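Local coordinates for peptidoglycan D,D-transpeptidase FtsI (Burkholderia pseudomallei, PDB 6HZI), which probably cross-links peptidoglycan stem peptides as the D,D-transpeptidase (penicillin-binding protein 3) of the cell-division machinery, at residues 9-12 with 13-16; 163-166 with 167-170; 192-195 with 196-199; 224-227 with 228-232. All blocks are in the same frame, centred on the assembly; numbering follows the deposited sequence.

Contact 1 of 4, residues 9-12 with 13-16; sequences SIDS and KIQY
Asp11 reaches over the first turn of helix 12-28 and caps it. Its CB lies 3.7 Å from Ile14 CD1, and the two side chains cross at about a right angle. CG stays over the same methyl group. From there the carboxylate splits its work. OD1 accepts the backbone N-H of Lys13 at 2.8 Å, the donor arriving almost in line with the C-O bond of Asp11, though the hydrogen bond is bent at the hydrogen (N-H...O 137°). OD1 also lies 3.3 Å from Lys13 CB. OD2 rests near Ile14 CD1 instead. With CG anti to the backbone N (chi1 -175°), the carboxylate is carried forward to this N-H, which makes Asp11 an N-cap. The negative charge probably also suits the positive end of the helix dipole. The backbone adds Gln15 N to Asp11 O at 2.9 Å and Tyr16 N to Ser12 O at 2.9 Å. Ile10 CG2 meets Gln15 OE1 at 3.9 Å, while that oxygen takes the N-H of Leu49. Ile14 packs on Leu47 and Ser48, and Gln15 on Ser48 and Val50. The helix start is thus laid against strand 46-52, an outermost strand of the antiparallel sheet.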
loop_
_atom_site.group_PDB
_atom_site.type_symbol
_atom_site.label_atom_id
_atom_site.label_comp_id
_atom_site.label_asym_id
_atom_site.label_seq_id
_atom_site.Cartn_x
_atom_site.Cartn_y
_atom_site.Cartn_z
ATOM N N SER A 9 -3.242 21.922 -2.902
ATOM C CA SER A 9 -2.330 21.316 -1.887
ATOM C C SER A 9 -1.088 20.826 -2.626
ATOM O O SER A 9 -0.110 20.602 -1.979
ATOM C CB SER A 9 -3.001 20.146 -1.173
ATOM O OG SER A 9 -3.594 19.241 -2.137
ATOM N N ILE A 10 -1.142 20.723 -3.956
ATOM C CA ILE A 10 -0.008 20.210 -4.749
ATOM C C ILE A 10 1.161 21.177 -4.642
ATOM O O ILE A 10 0.983 22.368 -4.834
ATOM C CB ILE A 10 -0.464 19.883 -6.167
ATOM C CG1 ILE A 10 -1.309 18.599 -6.083
ATOM C CG2 ILE A 10 0.734 19.725 -7.100
ATOM C CD1 ILE A 10 -1.950 18.180 -7.352
ATOM N N ASP A 11 2.304 20.664 -4.196
ATOM C CA ASP A 11 3.567 21.422 -4.143
ATOM C C ASP A 11 4.297 21.214 -5.478
ATOM O O ASP A 11 4.742 20.124 -5.719
ATOM C CB ASP A 11 4.381 21.004 -2.914
ATOM C CG ASP A 11 5.659 21.801 -2.678
ATOM O OD1 ASP A 11 6.349 22.109 -3.615
ATOM O OD2 ASP A 11 5.984 22.024 -1.554
ATOM N N SER A 12 4.482 22.269 -6.273
ATOM C CA SER A 12 5.312 22.245 -7.503
ATOM C C SER A 12 6.621 21.449 -7.307
ATOM O O SER A 12 6.898 20.681 -8.219
ATOM C CB SER A 12 5.554 23.634 -8.068
ATOM O OG SER A 12 6.474 24.315 -7.259
ATOM N N LYS A 13 7.395 21.612 -6.216
ATOM C CA LYS A 13 8.693 20.898 -6.013
ATOM C C LYS A 13 8.440 19.379 -5.937
ATOM O O LYS A 13 9.131 18.586 -6.565
ATOM C CB LYS A 13 9.392 21.307 -4.712
ATOM C CG LYS A 13 9.961 22.714 -4.674
ATOM C CD LYS A 13 10.550 23.119 -3.303
ATOM C CE LYS A 13 10.844 24.607 -3.176
ATOM N NZ LYS A 13 11.264 24.949 -1.796
ATOM N N ILE A 14 7.499 18.980 -5.110
ATOM C CA ILE A 14 7.208 17.545 -4.850
ATOM C C ILE A 14 6.606 16.936 -6.115
ATOM O O ILE A 14 6.948 15.803 -6.459
ATOM C CB ILE A 14 6.332 17.405 -3.593
ATOM C CG1 ILE A 14 7.067 18.022 -2.398
ATOM C CG2 ILE A 14 5.964 15.947 -3.347
ATOM C CD1 ILE A 14 6.158 18.288 -1.242
ATOM N N GLN A 15 5.794 17.698 -6.822
ATOM C CA GLN A 15 5.174 17.245 -8.077
ATOM C C GLN A 15 6.321 17.008 -9.055
ATOM O O GLN A 15 6.320 15.956 -9.720
ATOM C CB GLN A 15 4.114 18.230 -8.589
ATOM C CG GLN A 15 3.466 17.803 -9.900
ATOM C CD GLN A 15 2.277 16.887 -9.750
ATOM O OE1 GLN A 15 2.007 16.406 -8.629
ATOM N NE2 GLN A 15 1.574 16.652 -10.883
ATOM N N TYR A 16 7.284 17.921 -9.122
ATOM C CA TYR A 16 8.378 17.779 -10.113
ATOM C C TYR A 16 9.234 16.561 -9.741
ATOM O O TYR A 16 9.481 15.684 -10.595
ATOM C CB TYR A 16 9.217 19.047 -10.258
ATOM C CG TYR A 16 10.268 18.880 -11.326
ATOM C CD1 TYR A 16 9.894 18.744 -12.661
ATOM C CD2 TYR A 16 11.606 18.774 -11.003
ATOM C CE1 TYR A 16 10.827 18.492 -13.647
ATOM C CE2 TYR A 16 12.550 18.530 -11.986
ATOM C CZ TYR A 16 12.162 18.401 -13.310
ATOM O OH TYR A 16 13.071 18.193 -14.301
#

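Contact 2 of 4, residues 163-166 with 167-170; sequences LRPW and KNWR
Trp166 begins a short 3-10 turn and Trp169 directly follows it, in the loop that leads into helix 171-178. The turn is closed by two i to i+3 backbone bonds, Asn168 N to Pro165 O at 3.1 Å and Trp169 N to Trp166 O at 2.7 Å. The two indoles do different jobs. Trp169 folds back toward the residues before the turn and offers a face of its five-membered ring to Trp166 CA, a CH-pi contact with the carbon 3.6 Å from the ring centroid. Trp166 points outward. Its CG sits between the backbone N and the carbonyl carbon (chi1 61°), which swings the indole over the next residue. Lys167 runs alongside it in the same direction with an extended chain. Lys167 CG lies 3.5 Å from the centroid of the six-membered ring of Trp166, almost straight above the ring, and CE comes close to CZ2 and CH2. Trp166 also meets the ring of Trp139, with planes at about 60°. Trp169 is buried between Pro135 and Tyr142 on one helix and Gln174 and Met177 on the next, so the turn joins helices 135-144 and 171-178.

Arg164 crosses both Asn168 and Trp169 obliquely. Its guanidinium plane is turned 36° from the Trp169 ring, and NH1 makes a weak bond to Asn168 O at 3.4 Å. The Trp169 ring is tied at its edge as well: NE1 donates to Arg164 O at 3.1 Å, with the oxygen close to the indole plane but the nitrogen well above the carbonyl plane.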
loop_
_atom_site.group_PDB
_atom_site.type_symbol
_atom_site.label_atom_id
_atom_site.label_comp_id
_atom_site.label_asym_id
_atom_site.label_seq_id
_atom_site.Cartn_x
_atom_site.Cartn_y
_atom_site.Cartn_z
ATOM N N LEU A 163 -15.486 -4.907 -5.053
ATOM C CA LEU A 163 -15.547 -5.574 -3.747
ATOM C C LEU A 163 -16.785 -6.486 -3.744
ATOM O O LEU A 163 -17.911 -5.958 -3.754
ATOM C CB LEU A 163 -15.648 -4.454 -2.709
ATOM C CG LEU A 163 -15.524 -4.848 -1.246
ATOM C CD1 LEU A 163 -14.258 -5.667 -1.032
ATOM C CD2 LEU A 163 -15.476 -3.612 -0.360
ATOM N N ARG A 164 -16.612 -7.814 -3.746
ATOM C CA ARG A 164 -17.737 -8.799 -3.698
ATOM C C ARG A 164 -18.446 -8.591 -2.366
ATOM O O ARG A 164 -17.853 -8.176 -1.377
ATOM C CB ARG A 164 -17.258 -10.229 -3.973
ATOM C CG ARG A 164 -16.765 -10.409 -5.408
ATOM C CD ARG A 164 -15.976 -11.684 -5.725
ATOM N NE ARG A 164 -16.868 -12.831 -5.775
ATOM C CZ ARG A 164 -17.260 -13.547 -4.723
ATOM N NH1 ARG A 164 -18.121 -14.538 -4.884
ATOM N NH2 ARG A 164 -16.797 -13.292 -3.515
ATOM N N PRO A 165 -19.788 -8.656 -2.330
ATOM C CA PRO A 165 -20.507 -8.469 -1.066
ATOM C C PRO A 165 -20.219 -9.683 -0.178
ATOM O O PRO A 165 -19.945 -10.787 -0.693
ATOM C CB PRO A 165 -21.987 -8.387 -1.430
ATOM C CG PRO A 165 -21.970 -8.211 -2.956
ATOM C CD PRO A 165 -20.677 -8.820 -3.486
ATOM N N TRP A 166 -20.185 -9.448 1.123
ATOM C CA TRP A 166 -19.503 -10.407 2.023
ATOM C C TRP A 166 -20.305 -11.705 2.129
ATOM O O TRP A 166 -19.654 -12.752 2.066
ATOM C CB TRP A 166 -19.221 -9.760 3.356
ATOM C CG TRP A 166 -20.410 -9.292 4.117
ATOM C CD1 TRP A 166 -20.866 -8.016 4.205
ATOM C CD2 TRP A 166 -21.205 -10.075 5.017
ATOM N NE1 TRP A 166 -21.896 -7.948 5.095
ATOM C CE2 TRP A 166 -22.131 -9.194 5.609
ATOM C CE3 TRP A 166 -21.234 -11.428 5.377
ATOM C CZ2 TRP A 166 -23.066 -9.626 6.549
ATOM C CZ3 TRP A 166 -22.159 -11.853 6.304
ATOM C CH2 TRP A 166 -23.063 -10.962 6.879
ATOM N N LYS A 167 -21.648 -11.625 2.154
ATOM C CA LYS A 167 -22.563 -12.809 2.208
ATOM C C LYS A 167 -22.318 -13.711 1.000
ATOM O O LYS A 167 -22.719 -14.857 1.089
ATOM C CB LYS A 167 -24.048 -12.423 2.272
ATOM C CG LYS A 167 -24.473 -11.757 3.573
ATOM C CD LYS A 167 -25.903 -11.226 3.609
ATOM C CE LYS A 167 -26.181 -10.491 4.914
ATOM N NZ LYS A 167 -27.575 -10.028 5.034
ATOM N N ASN A 168 -21.666 -13.252 -0.070
ATOM C CA ASN A 168 -21.302 -14.135 -1.217
ATOM C C ASN A 168 -19.921 -14.775 -1.061
ATOM O O ASN A 168 -19.546 -15.502 -2.000
ATOM C CB ASN A 168 -21.236 -13.413 -2.562
ATOM C CG ASN A 168 -22.571 -12.862 -2.984
ATOM O OD1 ASN A 168 -23.581 -13.157 -2.359
ATOM N ND2 ASN A 168 -22.575 -12.055 -4.025
ATOM N N TRP A 169 -19.158 -14.509 0.011
ATOM C CA TRP A 169 -17.733 -14.957 0.069
ATOM C C TRP A 169 -17.676 -16.453 0.409
ATOM O O TRP A 169 -18.115 -16.826 1.511
ATOM C CB TRP A 169 -16.874 -14.177 1.080
ATOM C CG TRP A 169 -16.577 -12.733 0.813
ATOM C CD1 TRP A 169 -17.124 -11.906 -0.122
ATOM C CD2 TRP A 169 -15.699 -11.923 1.607
ATOM N NE1 TRP A 169 -16.626 -10.645 0.021
ATOM C CE2 TRP A 169 -15.764 -10.620 1.084
ATOM C CE3 TRP A 169 -14.858 -12.185 2.692
ATOM C CZ2 TRP A 169 -14.989 -9.586 1.599
ATOM C CZ3 TRP A 169 -14.135 -11.151 3.233
ATOM C CH2 TRP A 169 -14.176 -9.878 2.672
ATOM N N ARG A 170 -17.097 -17.262 -0.478
ATOM C CA ARG A 170 -16.598 -18.618 -0.131
ATOM C C ARG A 170 -15.357 -18.427 0.753
ATOM O O ARG A 170 -14.652 -17.408 0.600
ATOM C CB ARG A 170 -16.277 -19.421 -1.401
ATOM C CG ARG A 170 -17.460 -19.683 -2.332
ATOM C CD ARG A 170 -16.976 -20.063 -3.722
ATOM N NE ARG A 170 -16.330 -21.365 -3.666
ATOM C CZ ARG A 170 -15.527 -21.886 -4.594
ATOM N NH1 ARG A 170 -15.220 -21.209 -5.689
ATOM N NH2 ARG A 170 -15.027 -23.099 -4.418
#

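Contact 3 of 4, residues 192-195 with 196-199; sequences RAYT and AIAH
Ala196 opens the last turn of helix 187-198 with its N-H bonded to Ala193 O at 3.0 Å. This is an i to i+3 bond, and the N-H comes in from above the carbonyl plane. Ala196 CB also packs against that oxygen, at 3.3 Å. Just before it, Thr195 turns its hydroxyl back along the helix. A chi1 of 73° tucks OG1 back against its own backbone, and there it donates to Arg192 O at 2.7 Å. Thr195 N bonds to the same oxygen, so Arg192 O takes two donors and the buried hydroxyl is satisfied.

Ile197 comes next. It lies beside Tyr194, both side chains pointing the same way. Its CD1 sits over one face of the phenol ring, toward the rim, 4.2 Å from Tyr194 CD2. The edge-to-face partner of that ring is Phe72, and Tyr194 OH is bonded to Ile68 O. Ala198 follows, its N-H reaching Tyr194 O at 2.9 Å in the carbonyl plane. Its methyl group touches the same oxygen and packs on Met282 of strand 274-283. His199 is the first residue past the helix. Its N-H still bonds to Thr195 O at 2.8 Å, but its own phi/psi is no longer helical, and its ring turns off the helix, with ND1 hydrogen-bonded to Val41 O.

The turn is a buried helix end wedged between strand 274-283 and helices 70-79 and 225-238. Through Tyr194 it touches the probable SxxK region, Ser67 to Lys70, which in penicillin-binding transpeptidases carries the nucleophilic serine.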
loop_
_atom_site.group_PDB
_atom_site.type_symbol
_atom_site.label_atom_id
_atom_site.label_comp_id
_atom_site.label_asym_id
_atom_site.label_seq_id
_atom_site.Cartn_x
_atom_site.Cartn_y
_atom_site.Cartn_z
ATOM N N ARG A 192 -4.714 6.277 0.043
ATOM C CA ARG A 192 -5.608 6.815 1.094
ATOM C C ARG A 192 -5.702 5.791 2.241
ATOM O O ARG A 192 -5.605 6.206 3.398
ATOM C CB ARG A 192 -6.976 7.146 0.492
ATOM C CG ARG A 192 -8.006 7.590 1.524
ATOM C CD ARG A 192 -9.307 7.921 0.844
ATOM N NE ARG A 192 -9.803 6.854 -0.023
ATOM C CZ ARG A 192 -10.937 6.943 -0.658
ATOM N NH1 ARG A 192 -11.635 8.054 -0.543
ATOM N NH2 ARG A 192 -11.356 5.965 -1.424
ATOM N N ALA A 193 -5.910 4.511 1.919
ATOM C CA ALA A 193 -6.034 3.427 2.918
ATOM C C ALA A 193 -4.806 3.440 3.843
ATOM O O ALA A 193 -5.009 3.379 5.086
ATOM C CB ALA A 193 -6.197 2.094 2.235
ATOM N N TYR A 194 -3.590 3.549 3.284
ATOM C CA TYR A 194 -2.330 3.563 4.080
ATOM C C TYR A 194 -2.241 4.830 4.969
ATOM O O TYR A 194 -1.519 4.730 5.977
ATOM C CB TYR A 194 -1.093 3.379 3.197
ATOM C CG TYR A 194 -0.703 1.944 3.022
ATOM C CD1 TYR A 194 -1.443 1.117 2.205
ATOM C CD2 TYR A 194 0.395 1.394 3.658
ATOM C CE1 TYR A 194 -1.143 -0.226 2.046
ATOM C CE2 TYR A 194 0.712 0.048 3.524
ATOM C CZ TYR A 194 -0.070 -0.756 2.717
ATOM O OH TYR A 194 0.183 -2.065 2.497
ATOM N N THR A 195 -2.935 5.943 4.665
ATOM C CA THR A 195 -2.969 7.121 5.581
ATOM C C THR A 195 -3.592 6.696 6.903
ATOM O O THR A 195 -3.212 7.281 7.898
ATOM C CB THR A 195 -3.687 8.392 5.064
ATOM O OG1 THR A 195 -5.128 8.261 5.029
ATOM C CG2 THR A 195 -3.140 8.827 3.719
ATOM N N ALA A 196 -4.487 5.715 6.918
ATOM C CA ALA A 196 -5.100 5.238 8.183
ATOM C C ALA A 196 -4.064 4.515 9.061
ATOM O O ALA A 196 -4.176 4.581 10.278
ATOM C CB ALA A 196 -6.288 4.360 7.919
ATOM N N ILE A 197 -3.130 3.797 8.464
ATOM C CA ILE A 197 -1.995 3.229 9.225
ATOM C C ILE A 197 -1.058 4.361 9.618
ATOM O O ILE A 197 -0.486 4.290 10.696
ATOM C CB ILE A 197 -1.244 2.168 8.419
ATOM C CG1 ILE A 197 -2.129 0.959 8.153
ATOM C CG2 ILE A 197 0.041 1.766 9.128
ATOM C CD1 ILE A 197 -1.649 0.113 7.052
ATOM N N ALA A 198 -0.843 5.346 8.757
ATOM C CA ALA A 198 0.129 6.419 9.052
ATOM C C ALA A 198 -0.382 7.302 10.205
ATOM O O ALA A 198 0.433 7.693 11.050
ATOM C CB ALA A 198 0.406 7.219 7.816
ATOM N N HIS A 199 -1.674 7.637 10.202
ATOM C CA HIS A 199 -2.306 8.672 11.071
ATOM C C HIS A 199 -2.951 7.982 12.278
ATOM O O HIS A 199 -4.134 8.287 12.627
ATOM C CB HIS A 199 -3.323 9.511 10.275
ATOM C CG HIS A 199 -3.649 10.817 10.899
ATOM N ND1 HIS A 199 -3.067 11.998 10.462
ATOM C CD2 HIS A 199 -4.471 11.139 11.920
ATOM C CE1 HIS A 199 -3.516 12.987 11.193
ATOM N NE2 HIS A 199 -4.371 12.480 12.101
#

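Contact 4 of 4, residues 224-227 with 228-232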
loop_
_atom_site.group_PDB
_atom_site.type_symbol
_atom_site.label_atom_id
_atom_site.label_comp_id
_atom_site.label_asym_id
_atom_site.label_seq_id
_atom_site.Cartn_x
_atom_site.Cartn_y
_atom_site.Cartn_z
ATOM N N SER A 224 -7.473 1.090 16.152
ATOM C CA SER A 224 -6.940 1.722 17.378
ATOM C C SER A 224 -5.599 2.347 17.021
ATOM O O SER A 224 -5.003 1.995 16.022
ATOM C CB SER A 224 -6.815 0.731 18.522
ATOM O OG SER A 224 -5.488 0.184 18.610
ATOM N N PRO A 225 -5.103 3.336 17.783
ATOM C CA PRO A 225 -3.758 3.858 17.557
ATOM C C PRO A 225 -2.672 2.810 17.778
ATOM O O PRO A 225 -1.670 2.910 17.088
ATOM C CB PRO A 225 -3.612 5.026 18.578
ATOM C CG PRO A 225 -5.042 5.411 18.924
ATOM C CD PRO A 225 -5.839 4.115 18.803
ATOM N N THR A 226 -2.845 1.913 18.759
ATOM C CA THR A 226 -1.830 0.873 19.097
ATOM C C THR A 226 -1.755 -0.091 17.907
ATOM O O THR A 226 -0.618 -0.445 17.551
ATOM C CB THR A 226 -2.091 0.122 20.412
ATOM O OG1 THR A 226 -2.345 1.166 21.332
ATOM C CG2 THR A 226 -0.922 -0.723 20.911
ATOM N N THR A 227 -2.891 -0.364 17.253
ATOM C CA THR A 227 -2.940 -1.217 16.047
ATOM C C THR A 227 -2.016 -0.570 15.004
ATOM O O THR A 227 -1.210 -1.276 14.398
ATOM C CB THR A 227 -4.376 -1.490 15.579
ATOM O OG1 THR A 227 -5.049 -2.262 16.559
ATOM C CG2 THR A 227 -4.435 -2.307 14.305
ATOM N N ALA A 228 -2.026 0.745 14.902
ATOM C CA ALA A 228 -1.417 1.457 13.767
ATOM C C ALA A 228 0.072 1.543 14.025
ATOM O O ALA A 228 0.858 1.320 13.110
ATOM C CB ALA A 228 -2.061 2.811 13.576
ATOM N N ARG A 229 0.461 1.839 15.248
ATOM C CA ARG A 229 1.911 1.911 15.579
ATOM C C ARG A 229 2.536 0.538 15.299
ATOM O O ARG A 229 3.688 0.444 14.839
ATOM C CB ARG A 229 2.090 2.301 17.052
ATOM C CG ARG A 229 1.716 3.749 17.343
ATOM C CD ARG A 229 1.948 4.175 18.776
ATOM N NE ARG A 229 0.922 5.164 19.058
ATOM C CZ ARG A 229 -0.074 5.012 19.927
ATOM N NH1 ARG A 229 -0.157 3.927 20.677
ATOM N NH2 ARG A 229 -0.975 5.967 20.069
ATOM N N GLU A 230 1.813 -0.526 15.651
ATOM C CA GLU A 230 2.352 -1.898 15.545
ATOM C C GLU A 230 2.517 -2.306 14.085
ATOM O O GLU A 230 3.516 -2.991 13.766
ATOM C CB GLU A 230 1.441 -2.786 16.378
ATOM C CG GLU A 230 1.865 -2.610 17.800
ATOM C CD GLU A 230 1.024 -3.385 18.717
ATOM O OE1 GLU A 230 -0.051 -3.865 18.211
ATOM O OE2 GLU A 230 1.476 -3.508 19.882
ATOM N N VAL A 231 1.585 -1.893 13.232
ATOM C CA VAL A 231 1.682 -2.183 11.782
ATOM C C VAL A 231 2.814 -1.331 11.208
ATOM O O VAL A 231 3.575 -1.844 10.348
ATOM C CB VAL A 231 0.318 -1.982 11.108
ATOM C CG1 VAL A 231 0.384 -2.140 9.593
ATOM C CG2 VAL A 231 -0.676 -2.963 11.709
ATOM N N ARG A 232 2.979 -0.109 11.719
ATOM C CA ARG A 232 4.106 0.754 11.274
ATOM C C ARG A 232 5.445 0.054 11.572
ATOM O O ARG A 232 6.321 0.046 10.660
ATOM C CB ARG A 232 3.985 2.162 11.847
ATOM C CG ARG A 232 2.897 3.017 11.207
ATOM C CD ARG A 232 3.183 4.510 11.307
ATOM N NE ARG A 232 3.214 5.043 12.667
ATOM C CZ ARG A 232 2.137 5.258 13.413
ATOM N NH1 ARG A 232 0.934 4.949 12.971
ATOM N NH2 ARG A 232 2.263 5.745 14.623
#
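Arg229 folds back over Pro225, one turn earlier in helix 225-238. NH2 approaches Pro225 CB at 3.2 Å, and Pro225 O lies over the centre of one guanidinium face, 3.8 Å above the plane. The bend at chi3 (-148°) brings the flat group across this first turn, where NH1 comes to 3.6 Å from Thr226 OG1. Thr226 and Glu230 run side by side in the same direction. Glu230 OE2 lies 3.8 Å from Thr226 CG2, and Glu230 CB and CG rest against Thr226 O. Val231 CG2 meets Thr227 O at 3.2 Å.

Beneath these side chains the backbone settles into alpha-helical bonding. Arg229 N reaches Pro225 O at 3.0 Å, Glu230 N reaches Thr226 O, and Val231 N reaches Thr227 O. Ala228 N makes only weak bonds, to Ser224 O and Pro225 O.

Ser224 sets the start of the helix. Its OG accepts the N-H of Thr227 at 3.0 Å along a fairly straight line (160°). Asp79 forms the next shell: its OD1 accepts from both Ser224 N and Thr227 OG1, tying this end to helix 70-79. Val231 packs on Pro71, Ser75 and Leu78 of that helix. Further along, the Arg232 guanidinium has a salt bridge with Asp200 and hydrogen bonds to Pro286 O and Ile197 O.

The arrangement is a serine N-cap followed by proline at the first helical position, here opening a helix of the transpeptidase domain.

Contacts 3 and 4 form the one touching pair. Their centres are 11 Å apart, and Arg232 NH1 reaches Ile197 O at 2.8 Å in a hydrogen bond, while Val231 CG1 packs on Ile197 CG2 at 3.9 Å. Both also lean on helix 70-79, which begins at the lysine of the probable SxxK motif; Tyr194 of contact 3 touches that motif. Contacts 1 and 2 are surface sites on opposite sides of the chain's centre, their own centres 40 Å apart. Contact 3 lies between them in distance, its centre 20 Å from that of contact 1 and 24 Å from that of contact 2. No ligand occupies the apo structure.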